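Local coordinates for epimerase domain-containing protein (Bacillus cereus HuA2-4, PDB 6ZLK) that interconverts UDP-glucuronic acid and UDP-galacturonic acid by 4-epimerisation of the sugar, using a bound NAD cofactor, at residues K2-G7 against H27-D32; F121-T126 against I171-Y176; I236-N241 against I284-T289. All blocks are in the same frame, centred on the assembly; numbering follows the deposited sequence.

Interaction 1 (K2-G7 against H27-D32); sequences KILVTG and HVVGID. With NAD (nicotinamide-adenine-dinucleotide), chain E.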
loop_
_atom_site.group_PDB
_atom_site.type_symbol
_atom_site.label_atom_id
_atom_site.label_comp_id
_atom_site.label_asym_id
_atom_site.label_seq_id
_atom_site.Cartn_x
_atom_site.Cartn_y
_atom_site.Cartn_z
ATOM N N LYS A 2 25.302 3.404 17.078
ATOM C CA LYS A 2 24.260 4.380 17.419
ATOM C C LYS A 2 23.002 3.964 16.667
ATOM O O LYS A 2 23.018 3.823 15.444
ATOM C CB LYS A 2 24.619 5.818 17.071
ATOM C CG LYS A 2 23.702 6.842 17.733
ATOM C CD LYS A 2 24.185 8.274 17.745
ATOM C CE LYS A 2 23.218 9.129 18.507
ATOM N NZ LYS A 2 23.804 10.448 18.826
ATOM N N ILE A 3 21.933 3.808 17.407
ATOM C CA ILE A 3 20.693 3.175 16.923
ATOM C C ILE A 3 19.542 4.155 17.139
ATOM O O ILE A 3 19.300 4.618 18.268
ATOM C CB ILE A 3 20.460 1.855 17.669
ATOM C CG1 ILE A 3 21.657 0.900 17.562
ATOM C CG2 ILE A 3 19.182 1.218 17.166
ATOM C CD1 ILE A 3 21.576 -0.225 18.489
ATOM N N LEU A 4 18.778 4.400 16.091
ATOM C CA LEU A 4 17.539 5.189 16.164
ATOM C C LEU A 4 16.390 4.217 16.301
ATOM O O LEU A 4 16.277 3.281 15.473
ATOM C CB LEU A 4 17.323 6.003 14.900
ATOM C CG LEU A 4 16.011 6.759 14.832
ATOM C CD1 LEU A 4 15.968 7.836 15.907
ATOM C CD2 LEU A 4 15.843 7.365 13.451
ATOM N N VAL A 5 15.568 4.363 17.336
ATOM C CA VAL A 5 14.337 3.564 17.497
ATOM C C VAL A 5 13.156 4.467 17.317
ATOM O O VAL A 5 12.951 5.343 18.209
ATOM C CB VAL A 5 14.245 2.845 18.846
ATOM C CG1 VAL A 5 12.949 2.076 18.943
ATOM C CG2 VAL A 5 15.442 1.921 19.050
ATOM N N THR A 6 12.431 4.343 16.237
ATOM C CA THR A 6 11.199 5.156 16.081
ATOM C C THR A 6 10.102 4.453 16.858
ATOM O O THR A 6 10.080 3.195 16.908
ATOM C CB THR A 6 10.804 5.402 14.632
ATOM O OG1 THR A 6 10.283 4.179 14.088
ATOM C CG2 THR A 6 11.973 5.889 13.803
ATOM N N GLY A 7 9.163 5.216 17.411
ATOM C CA GLY A 7 8.095 4.645 18.231
ATOM C C GLY A 7 8.615 4.086 19.543
ATOM O O GLY A 7 8.012 3.146 20.062
ATOM N N HIS A 27 24.382 2.912 21.789
ATOM C CA HIS A 27 23.744 4.199 22.112
ATOM C C HIS A 27 22.411 4.220 21.379
ATOM O O HIS A 27 22.360 3.812 20.213
ATOM C CB HIS A 27 24.622 5.350 21.679
ATOM C CG HIS A 27 25.887 5.413 22.441
ATOM N ND1 HIS A 27 26.196 6.455 23.261
ATOM C CD2 HIS A 27 26.920 4.550 22.503
ATOM C CE1 HIS A 27 27.414 6.226 23.772
ATOM N NE2 HIS A 27 27.858 5.066 23.355
ATOM N N VAL A 28 21.394 4.756 22.009
ATOM C CA VAL A 28 20.035 4.689 21.430
ATOM C C VAL A 28 19.420 6.076 21.457
ATOM O O VAL A 28 19.513 6.791 22.501
ATOM C CB VAL A 28 19.153 3.721 22.218
ATOM C CG1 VAL A 28 17.724 3.716 21.704
ATOM C CG2 VAL A 28 19.739 2.326 22.179
ATOM N N VAL A 29 18.818 6.448 20.349
ATOM C CA VAL A 29 17.978 7.663 20.212
ATOM C C VAL A 29 16.550 7.174 19.970
ATOM O O VAL A 29 16.351 6.373 19.036
ATOM C CB VAL A 29 18.427 8.571 19.058
ATOM C CG1 VAL A 29 17.519 9.780 19.017
ATOM C CG2 VAL A 29 19.869 8.967 19.157
ATOM N N GLY A 30 15.621 7.535 20.830
ATOM C CA GLY A 30 14.207 7.205 20.697
ATOM C C GLY A 30 13.447 8.405 20.218
ATOM O O GLY A 30 13.741 9.537 20.688
ATOM N N ILE A 31 12.555 8.239 19.269
ATOM C CA ILE A 31 11.710 9.355 18.816
ATOM C C ILE A 31 10.269 8.902 18.915
ATOM O O ILE A 31 9.924 7.822 18.388
ATOM C CB ILE A 31 12.109 9.895 17.426
ATOM C CG1 ILE A 31 11.258 11.118 17.059
ATOM C CG2 ILE A 31 12.043 8.813 16.344
ATOM C CD1 ILE A 31 11.813 11.906 15.887
ATOM N N ASP A 32 9.391 9.692 19.490
ATOM C CA ASP A 32 7.989 9.332 19.730
ATOM C C ASP A 32 7.224 10.614 20.064
ATOM O O ASP A 32 7.693 11.243 20.964
ATOM C CB ASP A 32 7.967 8.232 20.802
ATOM C CG ASP A 32 6.654 7.460 20.780
ATOM O OD1 ASP A 32 5.603 8.119 20.779
ATOM O OD2 ASP A 32 6.665 6.192 20.657
HETATM P PA NAD E . 2.504 1.378 20.002
HETATM O O1A NAD E . 1.331 2.154 19.542
HETATM O O2A NAD E . 2.614 0.977 21.443
HETATM O O5B NAD E . 3.878 2.004 19.561
HETATM C C5B NAD E . 4.068 2.770 18.353
HETATM C C4B NAD E . 4.579 4.145 18.710
HETATM O O4B NAD E . 4.761 4.885 17.482
HETATM C C3B NAD E . 3.650 4.966 19.588
HETATM O O3B NAD E . 4.144 5.159 20.907
HETATM C C2B NAD E . 3.411 6.237 18.765
HETATM O O2B NAD E . 3.344 7.440 19.509
HETATM C C1B NAD E . 4.623 6.249 17.827
HETATM N N9A NAD E . 4.409 6.963 16.580
HETATM C C8A NAD E . 3.412 6.766 15.660
HETATM N N7A NAD E . 3.482 7.570 14.633
HETATM C C5A NAD E . 4.554 8.403 14.947
HETATM C C6A NAD E . 5.133 9.504 14.298
HETATM N N6A NAD E . 4.652 10.056 13.162
HETATM N N1A NAD E . 6.230 10.066 14.860
HETATM C C2A NAD E . 6.703 9.552 16.017
HETATM N N3A NAD E . 6.205 8.550 16.755
HETATM C C4A NAD E . 5.151 8.008 16.151
HETATM O O3 NAD E . 2.438 0.044 19.112
HETATM P PN NAD E . 3.262 -1.359 19.289
HETATM O O1N NAD E . 2.289 -2.368 19.684
HETATM O O2N NAD E . 4.457 -1.086 20.063
HETATM O O5D NAD E . 3.693 -1.610 17.792
HETATM C C5D NAD E . 4.972 -1.264 17.409
HETATM C C4D NAD E . 5.149 -1.699 15.982
HETATM O O4D NAD E . 5.004 -3.126 15.878
HETATM C C3D NAD E . 4.155 -1.081 14.988
HETATM O O3D NAD E . 4.833 -0.774 13.757
HETATM C C2D NAD E . 3.164 -2.210 14.711
HETATM O O2D NAD E . 2.489 -2.030 13.462
HETATM C C1D NAD E . 4.107 -3.400 14.853
HETATM N N1N NAD E . 3.451 -4.627 15.276
HETATM C C2N NAD E . 2.952 -4.756 16.538
HETATM C C3N NAD E . 2.344 -5.906 16.901
HETATM C C7N NAD E . 1.717 -6.064 18.243
HETATM O O7N NAD E . 1.213 -7.149 18.470
HETATM N N7N NAD E . 1.798 -5.060 19.129
HETATM C C4N NAD E . 2.332 -6.997 16.014
HETATM C C5N NAD E . 2.709 -6.798 14.689
HETATM C C6N NAD E . 3.313 -5.626 14.358
#
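The first beta-alpha-beta unit of the Rossmann fold brings K2-G7 beside H27-D32, two parallel neighbours in the central sheet whose connection is helix 11-21. The strand axes approach to 4.6 Å and are twisted by 23° relative to each other. Five backbone hydrogen bonds alternate in the parallel manner, I3 N to H27 O, V29 N to I3 O, V5 N to V29 O, I31 N to V5 O and G7 N to I31 O; the last, at 2.9 Å, is bent to 133° at the hydrogen, where the strands give way to loop. On the face carrying K2, L4 and T6, the leucine reaches across with CD1, which lies 4.0 Å from V29 CG1 and nearly as close to CG2 of I31. K2 CE presses tightly on V29 CG2 at 3.4 Å: the lysine chain runs extended past the valine, and its NZ ends in a salt bridge with D74. On the other face, V5 CG2 meets V28 CG1 at 3.9 Å, and both valines pack on C17 of helix 11-21. At the C-terminal ends, the carboxylate of D32 takes both adenosine-ribose hydroxyls of NAD, O2B on OD1 and O3B on OD2, each at 2.7 Å. A9 N and F34 N also donate to this carboxylate, so further bonds fix its rotation. G7 CA approaches ribose O4B to 3.4 Å. An acidic group gripping the unphosphorylated ribose diol is the usual Rossmann signature for NAD; a phosphate on O2B, as in NADP, would probably be repelled by it.

Interaction 2 (F121-T126 against I171-Y176); sequences FIHIST and IVILRY. With NAD (nicotinamide-adenine-dinucleotide), chain E.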
loop_
_atom_site.group_PDB
_atom_site.type_symbol
_atom_site.label_atom_id
_atom_site.label_comp_id
_atom_site.label_asym_id
_atom_site.label_seq_id
_atom_site.Cartn_x
_atom_site.Cartn_y
_atom_site.Cartn_z
ATOM N N PHE A 121 18.488 -0.878 8.023
ATOM C CA PHE A 121 17.196 -0.212 8.239
ATOM C C PHE A 121 16.204 -1.301 8.522
ATOM O O PHE A 121 15.803 -2.029 7.597
ATOM C CB PHE A 121 16.787 0.630 7.039
ATOM C CG PHE A 121 15.517 1.399 7.252
ATOM C CD1 PHE A 121 14.270 0.824 7.142
ATOM C CD2 PHE A 121 15.580 2.756 7.482
ATOM C CE1 PHE A 121 13.111 1.570 7.337
ATOM C CE2 PHE A 121 14.438 3.518 7.610
ATOM C CZ PHE A 121 13.198 2.919 7.593
ATOM N N ILE A 122 15.911 -1.524 9.808
ATOM C CA ILE A 122 15.121 -2.667 10.278
ATOM C C ILE A 122 13.686 -2.196 10.450
ATOM O O ILE A 122 13.401 -1.486 11.408
ATOM C CB ILE A 122 15.706 -3.319 11.520
ATOM C CG1 ILE A 122 17.172 -3.698 11.322
ATOM C CG2 ILE A 122 14.891 -4.529 11.917
ATOM C CD1 ILE A 122 17.889 -4.165 12.560
ATOM N N HIS A 123 12.856 -2.562 9.506
ATOM C CA HIS A 123 11.450 -2.115 9.385
ATOM C C HIS A 123 10.540 -3.126 10.028
ATOM O O HIS A 123 10.530 -4.297 9.608
ATOM C CB HIS A 123 11.121 -1.865 7.913
ATOM C CG HIS A 123 9.715 -1.457 7.718
ATOM N ND1 HIS A 123 9.356 -0.134 7.736
ATOM C CD2 HIS A 123 8.589 -2.172 7.495
ATOM C CE1 HIS A 123 8.040 -0.061 7.568
ATOM N NE2 HIS A 123 7.535 -1.299 7.410
ATOM N N ILE A 124 9.745 -2.728 10.998
ATOM C CA ILE A 124 8.844 -3.645 11.692
ATOM C C ILE A 124 7.470 -3.622 11.028
ATOM O O ILE A 124 6.883 -2.548 10.857
ATOM C CB ILE A 124 8.786 -3.320 13.185
ATOM C CG1 ILE A 124 9.958 -3.996 13.922
ATOM C CG2 ILE A 124 7.466 -3.792 13.727
ATOM C CD1 ILE A 124 11.276 -3.791 13.348
ATOM N N SER A 125 7.068 -4.772 10.535
ATOM C CA SER A 125 5.749 -4.975 9.916
ATOM C C SER A 125 4.936 -5.984 10.731
ATOM O O SER A 125 5.272 -6.305 11.907
ATOM C CB SER A 125 5.947 -5.350 8.469
ATOM O OG SER A 125 4.696 -5.394 7.812
ATOM N N THR A 126 3.897 -6.542 10.127
ATOM C CA THR A 126 2.834 -7.253 10.852
ATOM C C THR A 126 2.387 -8.476 10.071
ATOM O O THR A 126 2.302 -8.416 8.776
ATOM C CB THR A 126 1.690 -6.270 11.110
ATOM O OG1 THR A 126 0.634 -7.035 11.699
ATOM C CG2 THR A 126 1.162 -5.638 9.850
ATOM N N ILE A 171 17.620 -2.450 3.856
ATOM C CA ILE A 171 16.367 -2.791 4.568
ATOM C C ILE A 171 16.383 -4.236 5.015
ATOM O O ILE A 171 16.909 -5.124 4.333
ATOM C CB ILE A 171 15.114 -2.450 3.738
ATOM C CG1 ILE A 171 14.926 -3.387 2.546
ATOM C CG2 ILE A 171 15.132 -0.989 3.353
ATOM C CD1 ILE A 171 13.873 -4.436 2.740
ATOM N N VAL A 172 15.720 -4.475 6.146
ATOM C CA VAL A 172 15.331 -5.800 6.647
ATOM C C VAL A 172 13.899 -5.618 7.152
ATOM O O VAL A 172 13.662 -4.604 7.841
ATOM C CB VAL A 172 16.224 -6.244 7.822
ATOM C CG1 VAL A 172 15.734 -7.572 8.340
ATOM C CG2 VAL A 172 17.718 -6.287 7.437
ATOM N N ILE A 173 13.019 -6.520 6.803
ATOM C CA ILE A 173 11.609 -6.432 7.269
ATOM C C ILE A 173 11.305 -7.561 8.239
ATOM O O ILE A 173 11.516 -8.716 7.927
ATOM C CB ILE A 173 10.623 -6.396 6.088
ATOM C CG1 ILE A 173 10.795 -5.147 5.215
ATOM C CG2 ILE A 173 9.203 -6.580 6.605
ATOM C CD1 ILE A 173 10.198 -5.264 3.838
ATOM N N LEU A 174 10.847 -7.232 9.434
ATOM C CA LEU A 174 10.399 -8.217 10.431
ATOM C C LEU A 174 8.875 -8.142 10.489
ATOM O O LEU A 174 8.339 -7.083 10.741
ATOM C CB LEU A 174 11.028 -7.980 11.811
ATOM C CG LEU A 174 12.533 -7.831 11.849
ATOM C CD1 LEU A 174 13.009 -7.602 13.303
ATOM C CD2 LEU A 174 13.174 -9.079 11.250
ATOM N N ARG A 175 8.204 -9.247 10.248
ATOM C CA ARG A 175 6.740 -9.349 10.442
ATOM C C ARG A 175 6.458 -9.992 11.786
ATOM O O ARG A 175 6.570 -11.235 11.947
ATOM C CB ARG A 175 6.085 -10.181 9.332
ATOM C CG ARG A 175 6.132 -9.481 7.996
ATOM C CD ARG A 175 5.626 -10.409 6.913
ATOM N NE ARG A 175 5.537 -9.668 5.666
ATOM C CZ ARG A 175 5.348 -10.229 4.469
ATOM N NH1 ARG A 175 5.231 -11.526 4.341
ATOM N NH2 ARG A 175 5.295 -9.494 3.382
ATOM N N TYR A 176 6.085 -9.178 12.749
ATOM C CA TYR A 176 5.625 -9.699 14.060
ATOM C C TYR A 176 4.222 -10.298 13.993
ATOM O O TYR A 176 3.342 -9.801 13.315
ATOM C CB TYR A 176 5.571 -8.521 15.029
ATOM C CG TYR A 176 6.867 -7.862 15.437
ATOM C CD1 TYR A 176 8.138 -8.368 15.179
ATOM C CD2 TYR A 176 6.802 -6.631 16.070
ATOM C CE1 TYR A 176 9.279 -7.729 15.608
ATOM C CE2 TYR A 176 7.943 -5.951 16.454
ATOM C CZ TYR A 176 9.188 -6.514 16.274
ATOM O OH TYR A 176 10.309 -5.837 16.703
HETATM P PA NAD E . 2.504 1.378 20.002
HETATM O O1A NAD E . 1.331 2.154 19.542
HETATM O O2A NAD E . 2.614 0.977 21.443
HETATM O O5B NAD E . 3.878 2.004 19.561
HETATM C C5B NAD E . 4.068 2.770 18.353
HETATM C C4B NAD E . 4.579 4.145 18.710
HETATM O O4B NAD E . 4.761 4.885 17.482
HETATM C C3B NAD E . 3.650 4.966 19.588
HETATM O O3B NAD E . 4.144 5.159 20.907
HETATM C C2B NAD E . 3.411 6.237 18.765
HETATM O O2B NAD E . 3.344 7.440 19.509
HETATM C C1B NAD E . 4.623 6.249 17.827
HETATM N N9A NAD E . 4.409 6.963 16.580
HETATM C C8A NAD E . 3.412 6.766 15.660
HETATM N N7A NAD E . 3.482 7.570 14.633
HETATM C C5A NAD E . 4.554 8.403 14.947
HETATM C C6A NAD E . 5.133 9.504 14.298
HETATM N N6A NAD E . 4.652 10.056 13.162
HETATM N N1A NAD E . 6.230 10.066 14.860
HETATM C C2A NAD E . 6.703 9.552 16.017
HETATM N N3A NAD E . 6.205 8.550 16.755
HETATM C C4A NAD E . 5.151 8.008 16.151
HETATM O O3 NAD E . 2.438 0.044 19.112
HETATM P PN NAD E . 3.262 -1.359 19.289
HETATM O O1N NAD E . 2.289 -2.368 19.684
HETATM O O2N NAD E . 4.457 -1.086 20.063
HETATM O O5D NAD E . 3.693 -1.610 17.792
HETATM C C5D NAD E . 4.972 -1.264 17.409
HETATM C C4D NAD E . 5.149 -1.699 15.982
HETATM O O4D NAD E . 5.004 -3.126 15.878
HETATM C C3D NAD E . 4.155 -1.081 14.988
HETATM O O3D NAD E . 4.833 -0.774 13.757
HETATM C C2D NAD E . 3.164 -2.210 14.711
HETATM O O2D NAD E . 2.489 -2.030 13.462
HETATM C C1D NAD E . 4.107 -3.400 14.853
HETATM N N1N NAD E . 3.451 -4.627 15.276
HETATM C C2N NAD E . 2.952 -4.756 16.538
HETATM C C3N NAD E . 2.344 -5.906 16.901
HETATM C C7N NAD E . 1.717 -6.064 18.243
HETATM O O7N NAD E . 1.213 -7.149 18.470
HETATM N N7N NAD E . 1.798 -5.060 19.129
HETATM C C4N NAD E . 2.332 -6.997 16.014
HETATM C C5N NAD E . 2.709 -6.798 14.689
HETATM C C6N NAD E . 3.313 -5.626 14.358
#
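Strand-to-strand pairing in the buried middle of the central sheet joins F121-T126 to I171-Y176, parallel, with axes 4.3 Å apart at an angle of 33°. Backbone bonds run from V172 N to F121 O through to Y176 N to S125 O, and S125 N to L174 O is short at 2.6 Å. The final bond differs in aim: Y176 N sits above the carbonyl plane of S125, 48° out of it. On the face of I122, I124 and Y176, I122 CG2 rests 3.9 Å from L174 CD1. I124 lies against the phenol: its CG2 is 3.5 Å from Y176 CE2, while CG1 packs by CZ and the hydroxyl, whose polar partner is T225. As expected of a Rossmann sheet, the C-terminal strand ends meet the cofactor. Y176 CB approaches nicotinamide C5N to 3.4 Å, and S125 O comes 3.2 Å from C6N. With OG1 anti to the backbone N (chi1 175°), T126 sets this hydroxyl 3.6 Å from C5N; the same hydroxyl lies next to O4' of the two alternative UDP-sugars, a hydrogen bond whose closeness makes its geometry doubtful. Across the sheet, S125 OG and the R175 guanidinium share E157 of helix 148-167.

Interaction 3 (I236-N241 against I284-T289); sequences IGEVIN and ISKAST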
loop_
_atom_site.group_PDB
_atom_site.type_symbol
_atom_site.label_atom_id
_atom_site.label_comp_id
_atom_site.label_asym_id
_atom_site.label_seq_id
_atom_site.Cartn_x
_atom_site.Cartn_y
_atom_site.Cartn_z
ATOM N N ILE A 236 20.111 -8.564 4.398
ATOM C CA ILE A 236 19.608 -7.346 3.723
ATOM C C ILE A 236 18.637 -7.779 2.626
ATOM O O ILE A 236 18.935 -8.746 1.870
ATOM C CB ILE A 236 20.740 -6.472 3.178
ATOM C CG1 ILE A 236 21.759 -6.061 4.243
ATOM C CG2 ILE A 236 20.113 -5.301 2.471
ATOM C CD1 ILE A 236 21.194 -5.515 5.524
ATOM N N GLY A 237 17.502 -7.106 2.552
ATOM C CA GLY A 237 16.418 -7.316 1.582
ATOM C C GLY A 237 15.435 -8.391 2.017
ATOM O O GLY A 237 14.456 -8.560 1.304
ATOM N N GLU A 238 15.674 -9.092 3.135
ATOM C CA GLU A 238 14.888 -10.264 3.565
ATOM C C GLU A 238 13.647 -9.819 4.360
ATOM O O GLU A 238 13.715 -8.785 5.106
ATOM C CB GLU A 238 15.662 -11.208 4.473
ATOM C CG GLU A 238 16.775 -11.986 3.753
ATOM C CD GLU A 238 16.350 -12.724 2.490
ATOM O OE1 GLU A 238 15.219 -13.223 2.424
ATOM O OE2 GLU A 238 17.170 -12.789 1.554
ATOM N N VAL A 239 12.550 -10.489 4.133
ATOM C CA VAL A 239 11.357 -10.423 5.015
ATOM C C VAL A 239 11.402 -11.639 5.930
ATOM O O VAL A 239 11.538 -12.770 5.431
ATOM C CB VAL A 239 10.067 -10.384 4.201
ATOM C CG1 VAL A 239 8.839 -10.359 5.100
ATOM C CG2 VAL A 239 10.093 -9.187 3.253
ATOM N N ILE A 240 11.232 -11.442 7.231
ATOM C CA ILE A 240 11.399 -12.499 8.249
ATOM C C ILE A 240 10.201 -12.455 9.205
ATOM O O ILE A 240 10.056 -11.417 9.889
ATOM C CB ILE A 240 12.727 -12.337 9.023
ATOM C CG1 ILE A 240 13.926 -12.205 8.065
ATOM C CG2 ILE A 240 12.858 -13.480 10.010
ATOM C CD1 ILE A 240 15.271 -12.003 8.779
ATOM N N ASN A 241 9.430 -13.518 9.260
ATOM C CA ASN A 241 8.375 -13.697 10.303
ATOM C C ASN A 241 9.021 -13.893 11.684
ATOM O O ASN A 241 9.990 -14.698 11.854
ATOM C CB ASN A 241 7.519 -14.915 10.075
ATOM C CG ASN A 241 6.684 -14.838 8.819
ATOM O OD1 ASN A 241 6.285 -13.780 8.389
ATOM N ND2 ASN A 241 6.414 -16.000 8.241
ATOM N N ILE A 284 8.211 -19.836 11.093
ATOM C CA ILE A 284 9.374 -19.071 11.596
ATOM C C ILE A 284 10.667 -19.797 11.204
ATOM O O ILE A 284 11.678 -19.526 11.801
ATOM C CB ILE A 284 9.235 -18.832 13.106
ATOM C CG1 ILE A 284 9.038 -20.135 13.891
ATOM C CG2 ILE A 284 8.118 -17.831 13.365
ATOM C CD1 ILE A 284 9.126 -19.979 15.402
ATOM N N SER A 285 10.631 -20.728 10.240
ATOM C CA SER A 285 11.866 -21.398 9.752
ATOM C C SER A 285 12.937 -20.443 9.230
ATOM O O SER A 285 14.130 -20.650 9.535
ATOM C CB SER A 285 11.467 -22.401 8.667
ATOM O OG SER A 285 10.410 -23.196 9.150
ATOM N N LYS A 286 12.555 -19.406 8.507
ATOM C CA LYS A 286 13.551 -18.475 7.969
ATOM C C LYS A 286 14.242 -17.751 9.140
ATOM O O LYS A 286 15.460 -17.573 9.124
ATOM C CB LYS A 286 12.849 -17.538 7.001
ATOM C CG LYS A 286 13.781 -16.558 6.342
ATOM C CD LYS A 286 12.977 -15.804 5.337
ATOM C CE LYS A 286 13.770 -15.030 4.342
ATOM N NZ LYS A 286 12.887 -14.213 3.478
ATOM N N ALA A 287 13.492 -17.343 10.174
ATOM C CA ALA A 287 14.108 -16.649 11.317
ATOM C C ALA A 287 15.096 -17.576 12.031
ATOM O O ALA A 287 16.122 -17.112 12.496
ATOM C CB ALA A 287 13.053 -16.214 12.295
ATOM N N SER A 288 14.767 -18.873 12.115
ATOM C CA SER A 288 15.705 -19.877 12.669
ATOM C C SER A 288 17.020 -19.865 11.875
ATOM O O SER A 288 18.080 -19.799 12.460
ATOM C CB SER A 288 15.073 -21.273 12.676
ATOM O OG SER A 288 16.057 -22.194 13.113
ATOM N N THR A 289 16.939 -19.941 10.554
ATOM C CA THR A 289 18.104 -19.977 9.646
ATOM C C THR A 289 18.913 -18.688 9.776
ATOM O O THR A 289 20.126 -18.775 9.985
ATOM C CB THR A 289 17.706 -20.171 8.193
ATOM O OG1 THR A 289 16.936 -21.369 8.070
ATOM C CG2 THR A 289 18.907 -20.213 7.274
HETATM O O HOH W 1 10.731 -16.744 10.015
#
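Strand 239-241 and helix 285-289 run at 108° to each other, their axes approaching to 7.1 Å, with the nearest CA atoms those of N241 and I284, 5.6 Å apart. K286 carries much of the contact. Its CG stands anti to the backbone N (chi1 -178°) and the chain stays extended from there, so the ammonium group spans from the first turn of the helix to the 238-239 backbone. There NZ donates twice: to E238 OE1 at 2.7 Å, a salt bridge entered nearly along the C-O axis of the carboxylate, and to V239 O at 2.8 Å, with a C=O...N angle of 144°. E238 meets it by bending at its second torsion, which turns the carboxylate back to the lysine. Farther along the strand the contact becomes apolar: A287 CB packs on I240 CG2 at 3.6 Å and lies 3.4 Å from N241 O. A water 2.8 Å from both N241 O and A287 N accepts from the A287 amide, a first-turn N-H without an intrahelical acceptor, and can donate to N241 O, though other acceptors compete for its protons. The N241 side chain turns to other partners, with OD1 bonded to Y130 and ND2 to D283 O, beside the I284 N-cap. The helix start thus meets the sheet through a charged clamp on a strand carbonyl and through a water held by a helix amide; two acceptors, one of them anionic, hold the ammonium group of K286 and would favour its charged form.

Along the chain the three contacts follow in series, and all reach the same mixed sheet. Interactions 1 and 2, with centres 15 Å apart and nearest atoms about 7 Å, are parallel strand pairs separated by strand 77-80; both touch NAD, interaction 1 at the adenosine ribose and interaction 2 at the nicotinamide, so the dinucleotide spans their C-terminal ends. Interaction 3 touches interaction 2, centres 10 Å apart, because strand 239-242 pairs with strand 171-180: I173 O probably accepts from I240 N. Its centre is 23 Å from that of interaction 1. The sheet thus continues from cofactor-binding strands to a strand against which helix 285-291 packs.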